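PDB 3QWT: putative GH105 family protein from Salmonella enterica subsp. enterica serovar Paratyphi A, which is of unknown function but probably acts as a hydrolase, as GH105 relatives do when they cleave unsaturated uronyl residues from pectin-derived oligosaccharides. Local coordinates for residues Y196-L199 / L200-N204; R257-L260 / V261-N265; G233-W236 / L237-I241; D168-M172 / M173-P177. One frame throughout, in Å; residues are numbered along the deposited sequence.

Interaction 1 (Y196-L199 / L200-N204); sequences YQFL and LHVQN
Within helix 188-205, one of the long helices of the alpha/alpha toroid, Gln197 and His201 meet one turn apart through a side-chain to backbone bond that reinforces the ordinary helical one. The carbonyl oxygen Gln197 O accepts twice, from His201 N at 2.8 Å and from His201 ND1 at 2.7 Å. A chi1 of -83° sets the imidazole beside its own backbone N, within bonding distance of the Gln197 carbonyl. Gln197 O sits at the ring edge, close to the imidazole plane, but ND1 approaches from above the carbonyl plane and not along a lone pair. Such a bond needs the proton on ND1, and it fixes the rotation of the ring. The two side chains cross, with Gln197 OE1 3.4 Å from His201 CE1 and amide and ring planes 76° apart. That amide is itself pinned, since OE1 accepts from Met153 N while NE2 donates to Gly151 O and to Glu193.

Tyr196 and Leu200 run side by side, CE2 to CD2 4.3 Å, and the tyrosine OH is bonded to His150 O. Phe198 CD2 touches Val202 CG2, also at 4.3 Å. Tyr196 also meets a second subunit, in a cation-pi contact with Arg258 of that copy. The pattern is that of a buried helical turn in which a histidine side chain bonds the i-4 carbonyl, carried here by a toroid helix that serves both the fold and the subunit interface.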
loop_
_atom_site.group_PDB
_atom_site.type_symbol
_atom_site.label_atom_id
_atom_site.label_comp_id
_atom_site.label_asym_id
_atom_site.label_seq_id
_atom_site.Cartn_x
_atom_site.Cartn_y
_atom_site.Cartn_z
ATOM N N TYR A 196 21.656 1.650 16.175
ATOM C CA TYR A 196 21.951 2.512 17.303
ATOM C C TYR A 196 23.322 2.175 17.893
ATOM O O TYR A 196 24.125 3.069 18.164
ATOM C CB TYR A 196 20.865 2.454 18.362
ATOM C CG TYR A 196 21.189 3.258 19.588
ATOM C CD1 TYR A 196 21.018 4.643 19.598
ATOM C CD2 TYR A 196 21.697 2.644 20.735
ATOM C CE1 TYR A 196 21.315 5.396 20.713
ATOM C CE2 TYR A 196 21.999 3.392 21.877
ATOM C CZ TYR A 196 21.806 4.774 21.850
ATOM O OH TYR A 196 22.104 5.531 22.953
ATOM N N GLN A 197 23.605 0.890 18.065
ATOM C CA GLN A 197 24.901 0.531 18.613
ATOM C C GLN A 197 26.041 1.082 17.725
ATOM O O GLN A 197 27.044 1.583 18.237
ATOM C CB GLN A 197 25.014 -0.975 18.834
ATOM C CG GLN A 197 24.171 -1.486 20.010
ATOM C CD GLN A 197 24.536 -0.794 21.323
ATOM O OE1 GLN A 197 25.705 -0.449 21.556
ATOM N NE2 GLN A 197 23.537 -0.573 22.179
ATOM N N PHE A 198 25.868 1.020 16.405
ATOM C CA PHE A 198 26.885 1.526 15.496
ATOM C C PHE A 198 27.146 3.004 15.785
ATOM O O PHE A 198 28.289 3.386 16.043
ATOM C CB PHE A 198 26.429 1.369 14.057
ATOM C CG PHE A 198 27.446 0.751 13.171
ATOM C CD1 PHE A 198 27.379 -0.602 12.861
ATOM C CD2 PHE A 198 28.467 1.517 12.631
ATOM C CE1 PHE A 198 28.313 -1.183 12.029
ATOM C CE2 PHE A 198 29.408 0.946 11.803
ATOM C CZ PHE A 198 29.333 -0.410 11.502
ATOM N N LEU A 199 26.074 3.809 15.763
ATOM C CA LEU A 199 26.187 5.247 15.980
ATOM C C LEU A 199 26.862 5.572 17.314
ATOM O O LEU A 199 27.710 6.454 17.384
ATOM C CB LEU A 199 24.812 5.917 15.879
ATOM C CG LEU A 199 24.114 5.772 14.519
ATOM C CD1 LEU A 199 22.692 6.274 14.627
ATOM C CD2 LEU A 199 24.853 6.515 13.393
ATOM N N LEU A 200 26.504 4.845 18.368
ATOM C CA LEU A 200 27.075 5.123 19.682
ATOM C C LEU A 200 28.539 4.728 19.700
ATOM O O LEU A 200 29.366 5.434 20.292
ATOM C CB LEU A 200 26.326 4.395 20.807
ATOM C CG LEU A 200 26.692 4.921 22.199
ATOM C CD1 LEU A 200 26.322 6.396 22.309
ATOM C CD2 LEU A 200 26.010 4.130 23.306
ATOM N N HIS A 201 28.858 3.593 19.072
ATOM C CA HIS A 201 30.242 3.151 19.009
ATOM C C HIS A 201 31.084 4.205 18.270
ATOM O O HIS A 201 32.133 4.608 18.768
ATOM C CB HIS A 201 30.388 1.769 18.379
ATOM C CG HIS A 201 30.143 0.642 19.340
ATOM N ND1 HIS A 201 28.883 0.314 19.794
ATOM C CD2 HIS A 201 31.000 -0.200 19.962
ATOM C CE1 HIS A 201 28.975 -0.695 20.643
ATOM N NE2 HIS A 201 30.248 -1.021 20.772
ATOM N N VAL A 202 30.606 4.651 17.106
ATOM C CA VAL A 202 31.273 5.703 16.361
ATOM C C VAL A 202 31.512 6.903 17.269
ATOM O O VAL A 202 32.643 7.355 17.404
ATOM C CB VAL A 202 30.486 6.127 15.099
ATOM C CG1 VAL A 202 31.073 7.412 14.481
ATOM C CG2 VAL A 202 30.506 5.015 14.078
ATOM N N GLN A 203 30.454 7.396 17.910
ATOM C CA GLN A 203 30.576 8.521 18.840
ATOM C C GLN A 203 31.759 8.372 19.813
ATOM O O GLN A 203 32.492 9.324 20.063
ATOM C CB GLN A 203 29.279 8.692 19.631
ATOM C CG GLN A 203 29.310 9.810 20.678
ATOM C CD GLN A 203 27.922 10.079 21.269
ATOM O OE1 GLN A 203 26.950 10.309 20.532
ATOM N NE2 GLN A 203 27.820 10.038 22.600
ATOM N N ASN A 204 31.948 7.169 20.344
ATOM C CA ASN A 204 32.868 6.953 21.453
ATOM C C ASN A 204 34.255 6.463 21.053
ATOM O O ASN A 204 35.213 6.627 21.810
ATOM C CB ASN A 204 32.269 5.973 22.481
ATOM C CG ASN A 204 31.155 6.594 23.315
ATOM O OD1 ASN A 204 31.074 7.816 23.474
ATOM N ND2 ASN A 204 30.293 5.742 23.866
#

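Interaction 2 (R257-L260 / V261-N265); sequences RRYL and VQVLN
The phenol ring of Tyr259 carries the methyl Val263 CG2 over one face, 4.0 Å above the plane and displaced toward the rim, nearest to CE2. Near CE1 stands the amide nitrogen Gln262 NE2, 3.9 Å away in an oblique approach, with ring and amide planes inclined by 33°. A bend at chi2 (-90°) turns the Gln262 amide to lie beside the Tyr259 ring, pointing the same way, and NE2 also makes a weak bond of 3.5 Å to Tyr259 O. Its OE1 is taken by Gln203 of the second subunit.

On another side of helix 255-272, the extended chain of Arg257 brings NH1 to within 3.7 Å of Val261 CG2, an oblique contact between guanidinium and methyl. One turn later, Val261 O accepts two bonds from Asn265, its backbone N at 2.9 Å and ND2 at 3.2 Å, reaching the carbonyl from opposite faces of its plane. ND2 further donates to Tyr312 O.

Arg258 points off to the second subunit, forming a salt bridge with Glu193 of that chain. Apolar cover of the tyrosine face is thus combined with polar groups directed across the interface, which implies subunit contacts set by specific bonds as well as by burial.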
loop_
_atom_site.group_PDB
_atom_site.type_symbol
_atom_site.label_atom_id
_atom_site.label_comp_id
_atom_site.label_asym_id
_atom_site.label_seq_id
_atom_site.Cartn_x
_atom_site.Cartn_y
_atom_site.Cartn_z
ATOM N N ARG A 257 22.965 5.478 5.658
ATOM C CA ARG A 257 23.899 4.879 4.714
ATOM C C ARG A 257 25.050 5.843 4.480
ATOM O O ARG A 257 26.210 5.468 4.628
ATOM C CB ARG A 257 23.229 4.556 3.381
ATOM C CG ARG A 257 24.118 3.799 2.385
ATOM C CD ARG A 257 23.430 3.743 1.040
ATOM N NE ARG A 257 24.122 2.962 0.017
ATOM C CZ ARG A 257 25.219 3.355 -0.623
ATOM N NH1 ARG A 257 25.791 4.516 -0.327
ATOM N NH2 ARG A 257 25.747 2.576 -1.559
ATOM N N ARG A 258 24.726 7.090 4.143
ATOM C CA ARG A 258 25.769 8.079 3.842
ATOM C C ARG A 258 26.673 8.261 5.037
ATOM O O ARG A 258 27.872 8.445 4.879
ATOM C CB ARG A 258 25.182 9.442 3.453
ATOM C CG ARG A 258 24.701 9.551 2.011
ATOM C CD ARG A 258 24.148 10.955 1.717
ATOM N NE ARG A 258 25.177 11.991 1.847
ATOM C CZ ARG A 258 24.923 13.279 2.067
ATOM N NH1 ARG A 258 23.670 13.699 2.204
ATOM N NH2 ARG A 258 25.920 14.149 2.159
ATOM N N TYR A 259 26.101 8.219 6.240
ATOM C CA TYR A 259 26.927 8.468 7.414
ATOM C C TYR A 259 27.918 7.321 7.616
ATOM O O TYR A 259 29.070 7.541 7.995
ATOM C CB TYR A 259 26.093 8.717 8.673
ATOM C CG TYR A 259 26.947 9.006 9.892
ATOM C CD1 TYR A 259 27.609 10.218 10.030
ATOM C CD2 TYR A 259 27.110 8.057 10.888
ATOM C CE1 TYR A 259 28.382 10.484 11.131
ATOM C CE2 TYR A 259 27.882 8.310 11.999
ATOM C CZ TYR A 259 28.526 9.528 12.114
ATOM O OH TYR A 259 29.305 9.788 13.216
ATOM N N LEU A 260 27.485 6.100 7.323
ATOM C CA LEU A 260 28.375 4.944 7.484
ATOM C C LEU A 260 29.449 4.894 6.403
ATOM O O LEU A 260 30.598 4.561 6.672
ATOM C CB LEU A 260 27.590 3.631 7.504
ATOM C CG LEU A 260 26.656 3.452 8.703
ATOM C CD1 LEU A 260 25.939 2.104 8.642
ATOM C CD2 LEU A 260 27.439 3.615 10.009
ATOM N N VAL A 261 29.059 5.214 5.178
ATOM C CA VAL A 261 30.007 5.310 4.094
ATOM C C VAL A 261 31.080 6.342 4.449
ATOM O O VAL A 261 32.249 6.140 4.161
ATOM C CB VAL A 261 29.310 5.697 2.783
ATOM C CG1 VAL A 261 30.337 6.101 1.703
ATOM C CG2 VAL A 261 28.401 4.550 2.306
ATOM N N GLN A 262 30.673 7.432 5.094
ATOM C CA GLN A 262 31.602 8.480 5.502
ATOM C C GLN A 262 32.611 8.004 6.534
ATOM O O GLN A 262 33.808 8.283 6.415
ATOM C CB GLN A 262 30.847 9.686 6.061
ATOM C CG GLN A 262 31.768 10.820 6.518
ATOM C CD GLN A 262 32.196 10.698 7.987
ATOM O OE1 GLN A 262 33.198 11.277 8.395
ATOM N NE2 GLN A 262 31.425 9.970 8.782
ATOM N N VAL A 263 32.134 7.287 7.546
ATOM C CA VAL A 263 33.017 6.723 8.566
ATOM C C VAL A 263 34.014 5.744 7.952
ATOM O O VAL A 263 35.217 5.768 8.263
ATOM C CB VAL A 263 32.211 6.004 9.648
ATOM C CG1 VAL A 263 33.147 5.160 10.569
ATOM C CG2 VAL A 263 31.366 7.022 10.419
ATOM N N LEU A 264 33.508 4.891 7.064
ATOM C CA LEU A 264 34.355 3.943 6.364
ATOM C C LEU A 264 35.429 4.688 5.564
ATOM O O LEU A 264 36.618 4.354 5.623
ATOM C CB LEU A 264 33.530 3.056 5.436
ATOM C CG LEU A 264 34.368 2.014 4.677
ATOM C CD1 LEU A 264 34.974 1.023 5.647
ATOM C CD2 LEU A 264 33.526 1.291 3.643
ATOM N N ASN A 265 35.005 5.701 4.823
ATOM C CA ASN A 265 35.934 6.477 4.005
ATOM C C ASN A 265 37.047 7.133 4.806
ATOM O O ASN A 265 38.221 6.991 4.481
ATOM C CB ASN A 265 35.182 7.527 3.189
ATOM C CG ASN A 265 35.019 7.119 1.752
ATOM O OD1 ASN A 265 35.847 7.453 0.908
ATOM N ND2 ASN A 265 33.957 6.369 1.463
#

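Interaction 3 (G233-W236 / L237-I241); sequences GNSW and LTIVI
Trp236 CG and Ile239 CG1 both lie beside the backbone N of their own residue, at chi1 -65° and -73°, and these torsions carry the indole and the isoleucine chain side by side in the same direction. Because Ile239 is extended beyond CG1, its terminal CD1 arrives at the benzo part of the indole, 4.0 Å from Trp236 CE3, in an oblique approach. The same methyl lies 4.0 Å from Ser235 OG, whose hydroxyl is bonded to Ala296 O.

In the backbone, Asn234 O gathers several donors. Thr238 N reaches it at 3.1 Å in the carbonyl plane, whereas Leu237 N comes closer, 2.8 Å, from well above that plane and with a more bent N-H angle of 142°. Gln267 NE2 of helix 255-272 adds a further bond to this oxygen, and Gln267 OE1 pairs with the hydroxyl of Thr238. The next two bonds return to the i to i+4 pattern, Ile239 N to Ser235 O at 2.9 Å and Val240 N to Trp236 O at 3.0 Å, though Val240 N approaches from above the carbonyl plane.

At its polar end the indole is oriented by Asp169, which takes NE1, and its rings pack on Met172 and Met173 of helix 170-184. A bound glycerol, probably from the crystallisation liquor, lies about 5 Å from the Trp236 side chain. The chemistry is therefore divided: buried carbonyl and hydroxyl groups are satisfied by neighbouring helices, while the apolar Ile239 and the bond to Asp169 help fix the indole near the glycerol, which may mark a pocket.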
loop_
_atom_site.group_PDB
_atom_site.type_symbol
_atom_site.label_atom_id
_atom_site.label_comp_id
_atom_site.label_asym_id
_atom_site.label_seq_id
_atom_site.Cartn_x
_atom_site.Cartn_y
_atom_site.Cartn_z
ATOM N N GLY A 233 41.594 -4.223 15.791
ATOM C CA GLY A 233 40.353 -3.586 16.186
ATOM C C GLY A 233 39.740 -2.754 15.074
ATOM O O GLY A 233 38.529 -2.834 14.811
ATOM N N ASN A 234 40.581 -1.943 14.431
ATOM C CA ASN A 234 40.154 -1.109 13.312
ATOM C C ASN A 234 39.643 -1.954 12.154
ATOM O O ASN A 234 38.675 -1.601 11.459
ATOM C CB ASN A 234 41.322 -0.246 12.831
ATOM C CG ASN A 234 41.438 1.035 13.609
ATOM O OD1 ASN A 234 40.915 2.085 13.197
ATOM N ND2 ASN A 234 42.107 0.964 14.758
ATOM N N SER A 235 40.358 -3.047 11.944
ATOM C CA SER A 235 40.039 -4.056 10.970
ATOM C C SER A 235 38.573 -4.496 11.130
ATOM O O SER A 235 37.850 -4.643 10.142
ATOM C CB SER A 235 41.015 -5.226 11.191
ATOM O OG SER A 235 40.750 -6.354 10.384
ATOM N N TRP A 236 38.137 -4.679 12.376
ATOM C CA TRP A 236 36.783 -5.150 12.637
ATOM C C TRP A 236 35.786 -4.185 12.014
ATOM O O TRP A 236 34.666 -4.563 11.688
ATOM C CB TRP A 236 36.485 -5.250 14.131
ATOM C CG TRP A 236 37.271 -6.233 14.822
ATOM C CD1 TRP A 236 37.885 -6.074 16.013
ATOM C CD2 TRP A 236 37.556 -7.564 14.388
ATOM N NE1 TRP A 236 38.546 -7.224 16.363
ATOM C CE2 TRP A 236 38.360 -8.158 15.381
ATOM C CE3 TRP A 236 37.213 -8.314 13.257
ATOM C CZ2 TRP A 236 38.848 -9.464 15.274
ATOM C CZ3 TRP A 236 37.689 -9.631 13.155
ATOM C CH2 TRP A 236 38.498 -10.181 14.154
ATOM N N LEU A 237 36.190 -2.932 11.858
ATOM C CA LEU A 237 35.261 -1.955 11.317
ATOM C C LEU A 237 35.289 -1.953 9.818
ATOM O O LEU A 237 34.246 -1.845 9.176
ATOM C CB LEU A 237 35.514 -0.556 11.871
ATOM C CG LEU A 237 34.512 -0.367 12.999
ATOM C CD1 LEU A 237 35.243 -0.015 14.269
ATOM C CD2 LEU A 237 33.450 0.664 12.624
ATOM N N THR A 238 36.486 -2.063 9.260
ATOM C CA THR A 238 36.621 -2.133 7.824
ATOM C C THR A 238 35.871 -3.348 7.301
ATOM O O THR A 238 35.463 -3.380 6.142
ATOM C CB THR A 238 38.074 -2.266 7.420
ATOM O OG1 THR A 238 38.889 -1.601 8.390
ATOM C CG2 THR A 238 38.278 -1.647 6.071
ATOM N N ILE A 239 35.722 -4.356 8.156
ATOM C CA ILE A 239 34.980 -5.564 7.806
ATOM C C ILE A 239 33.481 -5.365 7.977
ATOM O O ILE A 239 32.699 -5.698 7.085
ATOM C CB ILE A 239 35.393 -6.733 8.696
ATOM C CG1 ILE A 239 36.792 -7.229 8.302
ATOM C CG2 ILE A 239 34.351 -7.835 8.603
ATOM C CD1 ILE A 239 37.410 -8.236 9.266
ATOM N N VAL A 240 33.093 -4.806 9.125
ATOM C CA VAL A 240 31.693 -4.759 9.523
ATOM C C VAL A 240 30.881 -3.719 8.756
ATOM O O VAL A 240 29.765 -3.987 8.304
ATOM C CB VAL A 240 31.550 -4.486 11.027
ATOM C CG1 VAL A 240 30.133 -4.131 11.354
ATOM C CG2 VAL A 240 31.956 -5.689 11.820
ATOM N N ILE A 241 31.424 -2.524 8.609
ATOM C CA ILE A 241 30.659 -1.484 7.939
ATOM C C ILE A 241 30.146 -1.948 6.564
ATOM O O ILE A 241 28.978 -1.741 6.226
ATOM C CB ILE A 241 31.446 -0.173 7.833
ATOM C CG1 ILE A 241 31.643 0.410 9.237
ATOM C CG2 ILE A 241 30.706 0.829 6.940
ATOM C CD1 ILE A 241 32.489 1.669 9.285
#

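Interaction 4 (D168-M172 / M173-P177); sequences DDTLM and MTVLP
From Asp169 to Leu176 the backbone changes from alpha-type to wider bonding. Met173 N still binds Asp169 O in the usual four-residue step, but Thr170 O is shared between Thr174 N at 3.2 Å and Val175 N at 3.3 Å. Leu176 N then reaches back five residues to Leu171 O, also 3.2 Å, which marks a pi-type turn. Pro177 has no N-H to continue the series; its CD sits 3.3 Å from Met172 O, and the helix kinks there.

The widened turn brings Val175 alongside Leu171, CG2 to CD2 3.8 Å, with both side chains pointing the same way. Met172 and Met173, both modelled as selenomethionine, cross so that the selenium of Met173 lies 3.6 Å from Met172 CG. Bends at chi2 and chi3 swing Met172 CE round to Leu176 CD2, 3.9 Å away. The hydroxyls of Thr170 and Thr174 are hydrogen-bonded to His155 ND1 and Val109 O, respectively.

Besides holding the Trp236 indole, Asp169 bonds His215 NE2 through OD2, and its side chain comes within about 3 Å of bound glycerol. The whole is a buried helix widened by a pi-type turn and kinked at Pro177, with Asp169 near its N-terminal end at a pocket of the alpha/alpha toroid that is consistent with a sugar-binding site.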
loop_
_atom_site.group_PDB
_atom_site.type_symbol
_atom_site.label_atom_id
_atom_site.label_comp_id
_atom_site.label_asym_id
_atom_site.label_seq_id
_atom_site.Cartn_x
_atom_site.Cartn_y
_atom_site.Cartn_z
ATOM N N ASP A 168 35.835 -1.670 20.077
ATOM C CA ASP A 168 35.684 -1.953 18.646
ATOM C C ASP A 168 35.067 -3.344 18.390
ATOM O O ASP A 168 34.133 -3.485 17.617
ATOM C CB ASP A 168 37.042 -1.933 17.949
ATOM C CG ASP A 168 37.823 -0.632 18.186
ATOM O OD1 ASP A 168 37.259 0.353 18.700
ATOM O OD2 ASP A 168 39.014 -0.595 17.844
ATOM N N ASP A 169 35.649 -4.354 19.032
ATOM C CA ASP A 169 35.396 -5.755 18.749
ATOM C C ASP A 169 33.892 -6.085 18.863
ATOM O O ASP A 169 33.378 -6.981 18.193
ATOM C CB ASP A 169 36.227 -6.644 19.704
ATOM C CG ASP A 169 37.742 -6.273 19.718
ATOM O OD1 ASP A 169 38.590 -7.103 19.302
ATOM O OD2 ASP A 169 38.091 -5.152 20.149
ATOM N N THR A 170 33.191 -5.358 19.717
ATOM C CA THR A 170 31.771 -5.587 19.890
ATOM C C THR A 170 31.076 -5.507 18.545
ATOM O O THR A 170 30.132 -6.232 18.317
ATOM C CB THR A 170 31.162 -4.577 20.856
ATOM O OG1 THR A 170 31.821 -4.693 22.120
ATOM C CG2 THR A 170 29.675 -4.818 21.041
ATOM N N LEU A 171 31.553 -4.653 17.639
ATOM C CA LEU A 171 30.804 -4.486 16.391
ATOM C C LEU A 171 30.790 -5.767 15.566
ATOM O O LEU A 171 29.809 -6.049 14.875
ATOM C CB LEU A 171 31.275 -3.273 15.569
ATOM C CG LEU A 171 30.845 -1.924 16.174
ATOM C CD1 LEU A 171 31.703 -0.780 15.666
ATOM C CD2 LEU A 171 29.361 -1.636 15.919
HETATM N N MSE A 172 31.864 -6.548 15.664
HETATM C CA MSE A 172 31.985 -7.777 14.897
HETATM C C MSE A 172 31.318 -8.974 15.589
HETATM O O MSE A 172 30.631 -9.775 14.939
HETATM C CB MSE A 172 33.465 -8.090 14.622
HETATM C CG MSE A 172 33.727 -9.411 13.903
HETATM SE SE MSE A 172 33.213 -9.366 12.016
HETATM C CE MSE A 172 31.852 -10.765 12.062
HETATM N N MSE A 173 31.527 -9.093 16.898
HETATM C CA MSE A 173 31.128 -10.287 17.644
HETATM C C MSE A 173 29.653 -10.346 18.073
HETATM O O MSE A 173 29.143 -11.431 18.338
HETATM C CB MSE A 173 31.990 -10.450 18.886
HETATM C CG MSE A 173 33.479 -10.271 18.645
HETATM SE SE MSE A 173 34.140 -11.185 17.060
HETATM C CE MSE A 173 35.856 -10.234 16.959
ATOM N N THR A 174 28.982 -9.198 18.178
ATOM C CA THR A 174 27.576 -9.185 18.605
ATOM C C THR A 174 26.671 -8.312 17.744
ATOM O O THR A 174 25.573 -8.716 17.382
ATOM C CB THR A 174 27.424 -8.777 20.099
ATOM O OG1 THR A 174 27.911 -9.837 20.920
ATOM C CG2 THR A 174 25.971 -8.540 20.471
ATOM N N VAL A 175 27.109 -7.107 17.423
ATOM C CA VAL A 175 26.241 -6.260 16.639
ATOM C C VAL A 175 25.896 -6.868 15.282
ATOM O O VAL A 175 24.732 -6.977 14.930
ATOM C CB VAL A 175 26.805 -4.864 16.405
ATOM C CG1 VAL A 175 25.729 -4.020 15.725
ATOM C CG2 VAL A 175 27.224 -4.247 17.715
ATOM N N LEU A 176 26.900 -7.242 14.506
ATOM C CA LEU A 176 26.614 -7.739 13.172
ATOM C C LEU A 176 25.738 -8.995 13.230
ATOM O O LEU A 176 24.785 -9.111 12.470
ATOM C CB LEU A 176 27.902 -7.982 12.383
ATOM C CG LEU A 176 27.683 -8.570 10.991
ATOM C CD1 LEU A 176 26.780 -7.677 10.155
ATOM C CD2 LEU A 176 29.000 -8.753 10.304
ATOM N N PRO A 177 26.059 -9.941 14.132
ATOM C CA PRO A 177 25.176 -11.113 14.259
ATOM C C PRO A 177 23.745 -10.719 14.592
ATOM O O PRO A 177 22.803 -11.306 14.062
ATOM C CB PRO A 177 25.793 -11.896 15.423
ATOM C CG PRO A 177 27.250 -11.538 15.374
ATOM C CD PRO A 177 27.330 -10.121 14.865
#

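Phe198 of interaction 1 joins the other three: its CZ is 3.3 Å from Ile241 CG1 in interaction 3, its CD2 is 3.5 Å from Leu260 CD2 in interaction 2, and its CD1 is 3.8 Å from Leu171 CD2 in interaction 4. Interactions 3 and 4 lie nearest together, centres about 9 Å apart, and their polar tie is the 2.9 Å approach of Trp236 NE1 to Asp169 OD1 beside the glycerol. Interactions 2 and 4 do not touch, their nearest atoms being about 8 Å apart. Interactions 1 and 2 both meet the second subunit, so the four contacts run from the pocket side of the toroid to its subunit interface.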